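DNA repair and telomere maintenance protein nbs1 (Schizosaccharomyces pombe, PDB 3HUF) serves as the phosphoprotein-binding adaptor of the MRN complex in DNA double-strand break repair, this chain being its N-terminal FHA-BRCT1-BRCT2 portion. Local coordinates at residues S160-L170 against T293-I301; N224-N235 against L244-M255. All blocks are in the same frame, centred on the assembly; numbering follows the deposited sequence.

Contact 1 of 2, residues S160-L170 against T293-I301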
loop_
_atom_site.group_PDB
_atom_site.type_symbol
_atom_site.label_atom_id
_atom_site.label_comp_id
_atom_site.label_asym_id
_atom_site.label_seq_id
_atom_site.Cartn_x
_atom_site.Cartn_y
_atom_site.Cartn_z
ATOM N N SER A 160 -1.196 3.892 24.449
ATOM C CA SER A 160 -1.206 2.583 23.808
ATOM C C SER A 160 -1.513 2.680 22.319
ATOM O O SER A 160 -2.303 3.536 21.900
ATOM C CB SER A 160 -2.265 1.691 24.455
ATOM O OG SER A 160 -1.962 1.428 25.809
ATOM N N ILE A 161 -0.912 1.792 21.527
ATOM C CA ILE A 161 -1.267 1.689 20.095
ATOM C C ILE A 161 -2.575 0.896 19.922
ATOM O O ILE A 161 -2.953 0.105 20.789
ATOM C CB ILE A 161 -0.140 1.053 19.215
ATOM C CG1 ILE A 161 0.179 -0.387 19.654
ATOM C CG2 ILE A 161 1.100 1.970 19.168
ATOM C CD1 ILE A 161 1.051 -1.161 18.668
ATOM N N THR A 162 -3.261 1.124 18.813
ATOM C CA THR A 162 -4.538 0.473 18.548
ATOM C C THR A 162 -4.346 -0.921 17.960
ATOM O O THR A 162 -3.264 -1.251 17.474
ATOM C CB THR A 162 -5.355 1.284 17.529
ATOM O OG1 THR A 162 -4.620 1.373 16.303
ATOM C CG2 THR A 162 -5.666 2.688 18.059
ATOM N N VAL A 163 -5.415 -1.722 18.001
ATOM C CA VAL A 163 -5.451 -3.051 17.374
ATOM C C VAL A 163 -5.133 -2.999 15.872
ATOM O O VAL A 163 -4.503 -3.909 15.333
ATOM C CB VAL A 163 -6.826 -3.730 17.564
ATOM C CG1 VAL A 163 -6.752 -5.198 17.180
ATOM C CG2 VAL A 163 -7.265 -3.619 18.998
ATOM N N GLY A 164 -5.562 -1.927 15.205
ATOM C CA GLY A 164 -5.271 -1.746 13.784
ATOM C C GLY A 164 -3.775 -1.676 13.556
ATOM O O GLY A 164 -3.243 -2.245 12.586
ATOM N N THR A 165 -3.091 -0.994 14.474
ATOM C CA THR A 165 -1.640 -0.869 14.399
ATOM C C THR A 165 -0.960 -2.205 14.649
ATOM O O THR A 165 -0.066 -2.587 13.900
ATOM C CB THR A 165 -1.110 0.180 15.376
ATOM O OG1 THR A 165 -1.808 1.409 15.160
ATOM C CG2 THR A 165 0.373 0.397 15.150
ATOM N N MET A 166 -1.404 -2.909 15.691
ATOM C CA MET A 166 -0.848 -4.209 16.049
ATOM C C MET A 166 -0.973 -5.186 14.882
ATOM O O MET A 166 -0.027 -5.921 14.563
ATOM C CB MET A 166 -1.598 -4.787 17.241
ATOM C CG MET A 166 -1.560 -3.963 18.516
ATOM S SD MET A 166 -2.801 -4.567 19.692
ATOM C CE MET A 166 -2.684 -3.313 20.992
ATOM N N TYR A 167 -2.158 -5.181 14.267
ATOM C CA TYR A 167 -2.467 -6.017 13.131
ATOM C C TYR A 167 -1.599 -5.700 11.923
ATOM O O TYR A 167 -1.041 -6.616 11.320
ATOM C CB TYR A 167 -3.949 -5.917 12.774
ATOM C CG TYR A 167 -4.379 -6.943 11.750
ATOM C CD1 TYR A 167 -4.044 -8.297 11.898
ATOM C CD2 TYR A 167 -5.127 -6.569 10.634
ATOM C CE1 TYR A 167 -4.438 -9.244 10.966
ATOM C CE2 TYR A 167 -5.534 -7.512 9.701
ATOM C CZ TYR A 167 -5.192 -8.838 9.867
ATOM O OH TYR A 167 -5.587 -9.743 8.910
ATOM N N ALA A 168 -1.460 -4.407 11.597
ATOM C CA ALA A 168 -0.594 -3.979 10.509
ATOM C C ALA A 168 0.846 -4.429 10.726
ATOM O O ALA A 168 1.489 -4.941 9.809
ATOM C CB ALA A 168 -0.649 -2.488 10.340
ATOM N N PHE A 169 1.351 -4.234 11.942
ATOM C CA PHE A 169 2.694 -4.684 12.297
ATOM C C PHE A 169 2.901 -6.176 12.019
ATOM O O PHE A 169 3.911 -6.589 11.435
ATOM C CB PHE A 169 2.939 -4.410 13.783
ATOM C CG PHE A 169 4.345 -4.636 14.208
ATOM C CD1 PHE A 169 5.338 -3.730 13.861
ATOM C CD2 PHE A 169 4.686 -5.752 14.966
ATOM C CE1 PHE A 169 6.642 -3.925 14.264
ATOM C CE2 PHE A 169 5.986 -5.948 15.371
ATOM C CZ PHE A 169 6.967 -5.040 15.018
ATOM N N LEU A 170 1.931 -6.979 12.453
ATOM C CA LEU A 170 2.021 -8.427 12.346
ATOM C C LEU A 170 1.926 -8.959 10.920
ATOM O O LEU A 170 2.636 -9.905 10.579
ATOM C CB LEU A 170 0.979 -9.096 13.237
ATOM C CG LEU A 170 1.357 -9.100 14.717
ATOM C CD1 LEU A 170 0.146 -9.421 15.551
ATOM C CD2 LEU A 170 2.453 -10.113 14.964
ATOM N N THR A 293 -8.549 -8.915 26.506
ATOM C CA THR A 293 -8.644 -8.136 25.265
ATOM C C THR A 293 -7.374 -8.395 24.458
ATOM O O THR A 293 -6.371 -8.848 25.018
ATOM C CB THR A 293 -8.810 -6.603 25.507
ATOM O OG1 THR A 293 -7.685 -6.090 26.231
ATOM C CG2 THR A 293 -10.081 -6.300 26.281
ATOM N N ILE A 294 -7.419 -8.126 23.153
ATOM C CA ILE A 294 -6.214 -8.178 22.307
ATOM C C ILE A 294 -5.181 -7.155 22.812
ATOM O O ILE A 294 -3.977 -7.421 22.829
ATOM C CB ILE A 294 -6.528 -7.911 20.820
ATOM C CG1 ILE A 294 -7.722 -8.759 20.365
ATOM C CG2 ILE A 294 -5.299 -8.204 19.970
ATOM C CD1 ILE A 294 -8.083 -8.642 18.891
ATOM N N GLU A 295 -5.689 -6.000 23.240
ATOM C CA GLU A 295 -4.899 -4.945 23.865
ATOM C C GLU A 295 -4.108 -5.487 25.060
ATOM O O GLU A 295 -2.922 -5.195 25.207
ATOM C CB GLU A 295 -5.809 -3.775 24.282
ATOM C CG GLU A 295 -6.350 -2.907 23.122
ATOM C CD GLU A 295 -7.668 -3.412 22.491
ATOM O OE1 GLU A 295 -8.021 -4.608 22.638
ATOM O OE2 GLU A 295 -8.358 -2.599 21.825
ATOM N N GLN A 296 -4.762 -6.298 25.893
ATOM C CA GLN A 296 -4.101 -6.926 27.035
ATOM C C GLN A 296 -3.127 -8.018 26.590
ATOM O O GLN A 296 -2.064 -8.199 27.187
ATOM C CB GLN A 296 -5.136 -7.497 27.998
ATOM C CG GLN A 296 -5.838 -6.446 28.859
ATOM C CD GLN A 296 -7.104 -6.981 29.534
ATOM O OE1 GLN A 296 -7.973 -7.565 28.883
ATOM N NE2 GLN A 296 -7.214 -6.769 30.842
ATOM N N LEU A 297 -3.502 -8.729 25.529
ATOM C CA LEU A 297 -2.691 -9.803 24.957
ATOM C C LEU A 297 -1.398 -9.277 24.320
ATOM O O LEU A 297 -0.366 -9.944 24.379
ATOM C CB LEU A 297 -3.505 -10.559 23.900
ATOM C CG LEU A 297 -3.641 -12.082 23.919
ATOM C CD1 LEU A 297 -3.995 -12.560 22.516
ATOM C CD2 LEU A 297 -2.392 -12.781 24.417
ATOM N N TRP A 298 -1.472 -8.096 23.703
ATOM C CA TRP A 298 -0.311 -7.426 23.104
ATOM C C TRP A 298 0.722 -7.044 24.171
ATOM O O TRP A 298 1.925 -7.192 23.951
ATOM C CB TRP A 298 -0.766 -6.191 22.333
ATOM C CG TRP A 298 0.299 -5.483 21.532
ATOM C CD1 TRP A 298 0.948 -4.330 21.876
ATOM C CD2 TRP A 298 0.817 -5.864 20.243
ATOM N NE1 TRP A 298 1.837 -3.969 20.885
ATOM C CE2 TRP A 298 1.778 -4.893 19.874
ATOM C CE3 TRP A 298 0.558 -6.926 19.364
ATOM C CZ2 TRP A 298 2.494 -4.961 18.674
ATOM C CZ3 TRP A 298 1.270 -6.989 18.159
ATOM C CH2 TRP A 298 2.223 -6.008 17.828
ATOM N N LYS A 299 0.246 -6.576 25.323
ATOM C CA LYS A 299 1.124 -6.230 26.442
ATOM C C LYS A 299 2.000 -7.404 26.873
ATOM O O LYS A 299 3.174 -7.224 27.186
ATOM C CB LYS A 299 0.317 -5.697 27.632
ATOM C CG LYS A 299 -0.457 -4.434 27.302
ATOM C CD LYS A 299 -1.010 -3.750 28.533
ATOM C CE LYS A 299 -1.572 -2.386 28.156
ATOM N NZ LYS A 299 -1.546 -1.421 29.292
ATOM N N ILE A 300 1.421 -8.602 26.855
ATOM C CA ILE A 300 2.130 -9.833 27.205
ATOM C C ILE A 300 3.005 -10.302 26.040
ATOM O O ILE A 300 4.098 -10.837 26.240
ATOM C CB ILE A 300 1.139 -10.968 27.606
ATOM C CG1 ILE A 300 0.084 -10.451 28.592
ATOM C CG2 ILE A 300 1.885 -12.160 28.205
ATOM C CD1 ILE A 300 -1.116 -11.387 28.784
ATOM N N ILE A 301 2.519 -10.083 24.824
ATOM C CA ILE A 301 3.169 -10.583 23.611
ATOM C C ILE A 301 4.518 -9.902 23.367
ATOM O O ILE A 301 5.400 -10.453 22.695
ATOM C CB ILE A 301 2.205 -10.472 22.408
ATOM C CG1 ILE A 301 1.987 -11.842 21.790
ATOM C CG2 ILE A 301 2.630 -9.411 21.391
ATOM C CD1 ILE A 301 0.549 -12.206 21.798
HETATM O O HOH W 1 -7.755 -0.274 19.589
#
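The indole of W298 is met by M166 over one face and by F169 and L170 at its edge, while its opposite face is covered from within its own helix by CG2 of I301. M166 CG sits 3.7 Å from the centroid of the W298 six-membered ring and 19° off its normal, a CH-pi contact over the centre of the indole. M166 SD lies obliquely, 4.1 Å from the centroid of the W298 five-membered ring, which adds a Met-aromatic contact. M166 can spread along the indole because its chain is extended beyond CG (chi2 166°), with CE reaching W298 CB and CG. In the ring plane, F169 CD2 comes to 3.8 Å from W298 CH2, and L170 CD1 to 3.7 Å from W298 CZ3. I161 CD1 approaches obliquely, 3.7 Å from W298 NE1, whose hydrogen bond goes to the backbone carbonyl of Q214. Were W298 an alanine, M166, F169 and L170 would probably face a gap and the Q214 carbonyl would lose its indole donor. At the helix starts, V163 CG2 packs against the carboxylate of E295, and a water bridges V163 N to E295 OE2. Helices 163-170 and 294-301 cross at 48° with their axes 10.7 Å apart, and W298 and M166 contribute the largest buried areas between them. Hydrophobic and aromatic packing therefore carries this join between BRCT1 and BRCT2; the two segments share no direct hydrogen bond, and the water at the margin supplies a polar link.

Contact 2 of 2, residues N224-N235 against L244-M255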
loop_
_atom_site.group_PDB
_atom_site.type_symbol
_atom_site.label_atom_id
_atom_site.label_comp_id
_atom_site.label_asym_id
_atom_site.label_seq_id
_atom_site.Cartn_x
_atom_site.Cartn_y
_atom_site.Cartn_z
ATOM N N ASN A 224 3.898 -16.276 15.826
ATOM C CA ASN A 224 3.907 -17.592 16.492
ATOM C C ASN A 224 4.485 -17.656 17.910
ATOM O O ASN A 224 4.992 -18.702 18.327
ATOM C CB ASN A 224 4.524 -18.680 15.603
ATOM C CG ASN A 224 3.486 -19.413 14.778
ATOM O OD1 ASN A 224 2.864 -18.837 13.884
ATOM N ND2 ASN A 224 3.294 -20.693 15.073
ATOM N N SER A 225 4.389 -16.560 18.661
ATOM C CA SER A 225 4.879 -16.551 20.046
ATOM C C SER A 225 3.955 -17.297 21.021
ATOM O O SER A 225 4.378 -17.687 22.113
ATOM C CB SER A 225 5.188 -15.122 20.543
ATOM O OG SER A 225 4.106 -14.222 20.334
ATOM N N LEU A 226 2.705 -17.508 20.622
ATOM C CA LEU A 226 1.742 -18.210 21.468
ATOM C C LEU A 226 1.370 -19.585 20.925
ATOM O O LEU A 226 0.272 -20.084 21.213
ATOM C CB LEU A 226 0.468 -17.385 21.642
ATOM C CG LEU A 226 0.527 -15.990 22.250
ATOM C CD1 LEU A 226 -0.875 -15.441 22.318
ATOM C CD2 LEU A 226 1.148 -16.032 23.639
ATOM N N GLU A 227 2.266 -20.187 20.134
ATOM C CA GLU A 227 2.003 -21.523 19.601
ATOM C C GLU A 227 1.912 -22.517 20.758
ATOM O O GLU A 227 2.606 -22.371 21.768
ATOM C CB GLU A 227 3.055 -21.940 18.563
ATOM C CG GLU A 227 4.454 -22.213 19.115
ATOM C CD GLU A 227 5.558 -21.833 18.139
ATOM O OE1 GLU A 227 5.326 -21.889 16.906
ATOM O OE2 GLU A 227 6.659 -21.467 18.613
ATOM N N GLY A 228 1.016 -23.492 20.625
ATOM C CA GLY A 228 0.700 -24.399 21.724
ATOM C C GLY A 228 -0.545 -23.975 22.491
ATOM O O GLY A 228 -1.240 -24.815 23.071
ATOM N N PHE A 229 -0.825 -22.670 22.497
ATOM C CA PHE A 229 -2.023 -22.144 23.152
ATOM C C PHE A 229 -3.251 -22.220 22.249
ATOM O O PHE A 229 -3.130 -22.473 21.010
ATOM C CB PHE A 229 -1.823 -20.697 23.605
ATOM C CG PHE A 229 -0.900 -20.542 24.772
ATOM C CD1 PHE A 229 0.453 -20.312 24.573
ATOM C CD2 PHE A 229 -1.388 -20.604 26.069
ATOM C CE1 PHE A 229 1.305 -20.156 25.645
ATOM C CE2 PHE A 229 -0.538 -20.453 27.154
ATOM C CZ PHE A 229 0.812 -20.227 26.942
ATOM N N SER A 230 -4.428 -22.005 22.890
ATOM C CA SER A 230 -5.691 -21.953 22.165
ATOM C C SER A 230 -6.608 -20.901 22.791
ATOM O O SER A 230 -6.458 -20.546 23.967
ATOM C CB SER A 230 -6.375 -23.327 22.172
ATOM O OG SER A 230 -6.723 -23.727 23.481
ATOM N N CYS A 231 -7.555 -20.402 22.002
ATOM C CA CYS A 231 -8.476 -19.388 22.491
ATOM C C CYS A 231 -9.868 -19.507 21.876
ATOM O O CYS A 231 -10.124 -20.404 21.074
ATOM C CB CYS A 231 -7.893 -17.981 22.272
ATOM S SG CYS A 231 -7.893 -17.378 20.561
ATOM N N ALA A 232 -10.759 -18.593 22.265
ATOM C CA ALA A 232 -12.102 -18.497 21.699
ATOM C C ALA A 232 -12.595 -17.048 21.655
ATOM O O ALA A 232 -12.335 -16.289 22.586
ATOM C CB ALA A 232 -13.062 -19.349 22.512
ATOM N N MET A 233 -13.290 -16.656 20.582
ATOM C CA MET A 233 -14.071 -15.404 20.610
ATOM C C MET A 233 -15.405 -15.392 19.856
ATOM O O MET A 233 -15.677 -16.257 19.016
ATOM C CB MET A 233 -13.239 -14.133 20.304
ATOM C CG MET A 233 -12.529 -14.037 19.000
ATOM S SD MET A 233 -12.652 -12.371 18.270
ATOM C CE MET A 233 -11.357 -11.466 19.098
ATOM N N LEU A 234 -16.215 -14.382 20.190
ATOM C CA LEU A 234 -17.584 -14.201 19.697
ATOM C C LEU A 234 -17.615 -13.520 18.334
ATOM O O LEU A 234 -17.152 -12.387 18.191
ATOM C CB LEU A 234 -18.396 -13.374 20.720
ATOM C CG LEU A 234 -19.921 -13.113 20.665
ATOM C CD1 LEU A 234 -20.394 -12.327 19.410
ATOM C CD2 LEU A 234 -20.727 -14.390 20.841
ATOM N N ASN A 235 -18.206 -14.204 17.354
ATOM C CA ASN A 235 -18.258 -13.745 15.961
ATOM C C ASN A 235 -16.965 -13.096 15.521
ATOM O O ASN A 235 -16.945 -11.916 15.154
ATOM C CB ASN A 235 -19.440 -12.792 15.715
ATOM C CG ASN A 235 -19.592 -12.391 14.229
ATOM O OD1 ASN A 235 -18.816 -12.817 13.353
ATOM N ND2 ASN A 235 -20.597 -11.557 13.953
ATOM N N LEU A 244 -4.990 -13.413 15.462
ATOM C CA LEU A 244 -4.726 -14.466 16.453
ATOM C C LEU A 244 -3.993 -15.680 15.874
ATOM O O LEU A 244 -3.138 -16.262 16.541
ATOM C CB LEU A 244 -6.011 -14.887 17.169
ATOM C CG LEU A 244 -6.788 -13.745 17.822
ATOM C CD1 LEU A 244 -8.161 -14.229 18.238
ATOM C CD2 LEU A 244 -6.025 -13.146 19.017
ATOM N N GLU A 245 -4.338 -16.057 14.644
ATOM C CA GLU A 245 -3.557 -17.030 13.878
ATOM C C GLU A 245 -2.080 -16.654 13.839
ATOM O O GLU A 245 -1.224 -17.477 14.148
ATOM C CB GLU A 245 -4.051 -17.095 12.440
ATOM C CG GLU A 245 -4.774 -18.358 12.080
ATOM C CD GLU A 245 -5.039 -18.457 10.586
ATOM O OE1 GLU A 245 -5.479 -19.543 10.156
ATOM O OE2 GLU A 245 -4.808 -17.462 9.850
ATOM N N LEU A 246 -1.796 -15.406 13.447
ATOM C CA LEU A 246 -0.426 -14.893 13.371
ATOM C C LEU A 246 0.353 -14.999 14.687
ATOM O O LEU A 246 1.582 -15.046 14.664
ATOM C CB LEU A 246 -0.392 -13.459 12.838
ATOM C CG LEU A 246 -0.820 -13.292 11.372
ATOM C CD1 LEU A 246 -0.743 -11.838 10.923
ATOM C CD2 LEU A 246 -0.013 -14.207 10.438
ATOM N N LEU A 247 -0.364 -15.061 15.813
ATOM C CA LEU A 247 0.248 -15.265 17.121
ATOM C C LEU A 247 0.440 -16.755 17.407
ATOM O O LEU A 247 0.988 -17.126 18.440
ATOM C CB LEU A 247 -0.586 -14.602 18.227
ATOM C CG LEU A 247 -0.859 -13.100 18.071
ATOM C CD1 LEU A 247 -1.785 -12.571 19.163
ATOM C CD2 LEU A 247 0.439 -12.289 18.028
ATOM N N GLY A 248 -0.006 -17.603 16.482
ATOM C CA GLY A 248 0.140 -19.050 16.618
ATOM C C GLY A 248 -0.932 -19.705 17.472
ATOM O O GLY A 248 -0.782 -20.858 17.886
ATOM N N LEU A 249 -2.019 -18.978 17.731
ATOM C CA LEU A 249 -3.114 -19.498 18.547
ATOM C C LEU A 249 -4.035 -20.438 17.761
ATOM O O LEU A 249 -4.114 -20.375 16.521
ATOM C CB LEU A 249 -3.943 -18.353 19.129
ATOM C CG LEU A 249 -3.372 -17.507 20.265
ATOM C CD1 LEU A 249 -4.151 -16.220 20.372
ATOM C CD2 LEU A 249 -3.413 -18.268 21.597
ATOM N N ARG A 250 -4.730 -21.301 18.501
ATOM C CA ARG A 250 -5.798 -22.136 17.969
ATOM C C ARG A 250 -7.111 -21.465 18.359
ATOM O O ARG A 250 -7.339 -21.186 19.525
ATOM C CB ARG A 250 -5.674 -23.540 18.565
ATOM C CG ARG A 250 -6.847 -24.489 18.368
ATOM C CD ARG A 250 -6.376 -25.903 18.694
ATOM N NE ARG A 250 -7.424 -26.787 19.188
ATOM C CZ ARG A 250 -7.214 -28.059 19.529
ATOM N NH1 ARG A 250 -5.996 -28.576 19.420
ATOM N NH2 ARG A 250 -8.209 -28.818 19.982
ATOM N N ILE A 251 -7.963 -21.171 17.382
ATOM C CA ILE A 251 -9.158 -20.368 17.650
ATOM C C ILE A 251 -10.441 -21.166 17.466
ATOM O O ILE A 251 -10.576 -21.933 16.510
ATOM C CB ILE A 251 -9.207 -19.112 16.757
ATOM C CG1 ILE A 251 -7.835 -18.442 16.705
ATOM C CG2 ILE A 251 -10.254 -18.112 17.256
ATOM C CD1 ILE A 251 -7.490 -17.892 15.347
ATOM N N SER A 252 -11.378 -20.985 18.392
ATOM C CA SER A 252 -12.708 -21.555 18.263
ATOM C C SER A 252 -13.739 -20.438 18.320
ATOM O O SER A 252 -13.870 -19.755 19.335
ATOM C CB SER A 252 -12.970 -22.581 19.365
ATOM O OG SER A 252 -11.946 -23.555 19.389
ATOM N N THR A 253 -14.464 -20.254 17.219
ATOM C CA THR A 253 -15.458 -19.191 17.101
ATOM C C THR A 253 -16.818 -19.697 17.561
ATOM O O THR A 253 -17.294 -20.724 17.087
ATOM C CB THR A 253 -15.537 -18.669 15.644
ATOM O OG1 THR A 253 -14.249 -18.195 15.244
ATOM C CG2 THR A 253 -16.556 -17.541 15.496
ATOM N N PHE A 254 -17.420 -18.987 18.510
ATOM C CA PHE A 254 -18.772 -19.299 18.960
ATOM C C PHE A 254 -19.771 -18.212 18.568
ATOM O O PHE A 254 -19.401 -17.092 18.209
ATOM C CB PHE A 254 -18.832 -19.626 20.470
ATOM C CG PHE A 254 -18.230 -18.569 21.359
ATOM C CD1 PHE A 254 -18.995 -17.499 21.811
ATOM C CD2 PHE A 254 -16.902 -18.656 21.763
ATOM C CE1 PHE A 254 -18.437 -16.518 22.636
ATOM C CE2 PHE A 254 -16.336 -17.679 22.588
ATOM C CZ PHE A 254 -17.105 -16.609 23.023
ATOM N N MET A 255 -21.045 -18.566 18.651
ATOM C CA MET A 255 -22.114 -17.730 18.135
ATOM C C MET A 255 -22.765 -16.882 19.230
ATOM O O MET A 255 -23.113 -15.717 18.991
ATOM C CB MET A 255 -23.163 -18.606 17.444
ATOM C CG MET A 255 -22.647 -19.363 16.220
ATOM S SD MET A 255 -23.999 -20.168 15.338
ATOM C CE MET A 255 -24.901 -18.728 14.754
#
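C231 and L249 meet in the tightly packed half of this contact, where SG of C231 lies 3.9 Å from L249 CD1 and equally near CD1 of L244. L249 also receives L226 alongside it, both side chains pointing the same way, and its CD2 touches F229 CB at 3.5 Å. With SG placed between the backbone N and the carbonyl carbon (chi1 73°), C231 directs its sulfur to these leucines and to I251. The turn 224-227 is fastened to the end of the helix by two backbone bonds, N224 N to L246 O at 2.9 Å and L226 N to L247 O at 2.8 Å. G248, at positive phi in a Schellman motif, lies so close to N224 and E227 that a CB would be crowded. Parallel pairing starts with R250 N to F229 O; its shortest bond is C231 N to R250 O (2.6 Å), M233 N to S252 O is weak at 3.4 Å, and N235 N reaches F254 O almost straight (174°). The far end is exposed at L234, N235, T253 and M255, the near one at E227, G228 and R250. F254 lays one ring face over the M233-L234 peptide and meets A232 CB at its edge, while L234 CD2 comes to 3.6 Å from F254 CE1. Together the segments belong to a right-handed beta-alpha-beta unit of BRCT2 (230-234, 238-246, 250-254). Strand 250-254 is outermost in the four-stranded parallel sheet; strand 270-273 flanks 230-234, its F270 and V272 touching C231, and helix 294-302 packs on L226 and L247.

Helix 294-302 connects the two contacts, whose centres are 14 Å apart. In contact 1 it presents W298 to BRCT1; L297 and I301 of the same helix turn to contact 2, within their own domain. I301 CD1 lies 3.5 Å from L247 CD1 and 3.6 Å from L226 CD1, and L297 CD2 is 3.7 Å from L226 CD1. These side-chain contacts make the domain interface continuous with the BRCT2 core. Along the chain, contact 2 is nested within the loop closed by contact 1. V163 and L170 additionally touch L243 of helix 238-246, giving a second route between them.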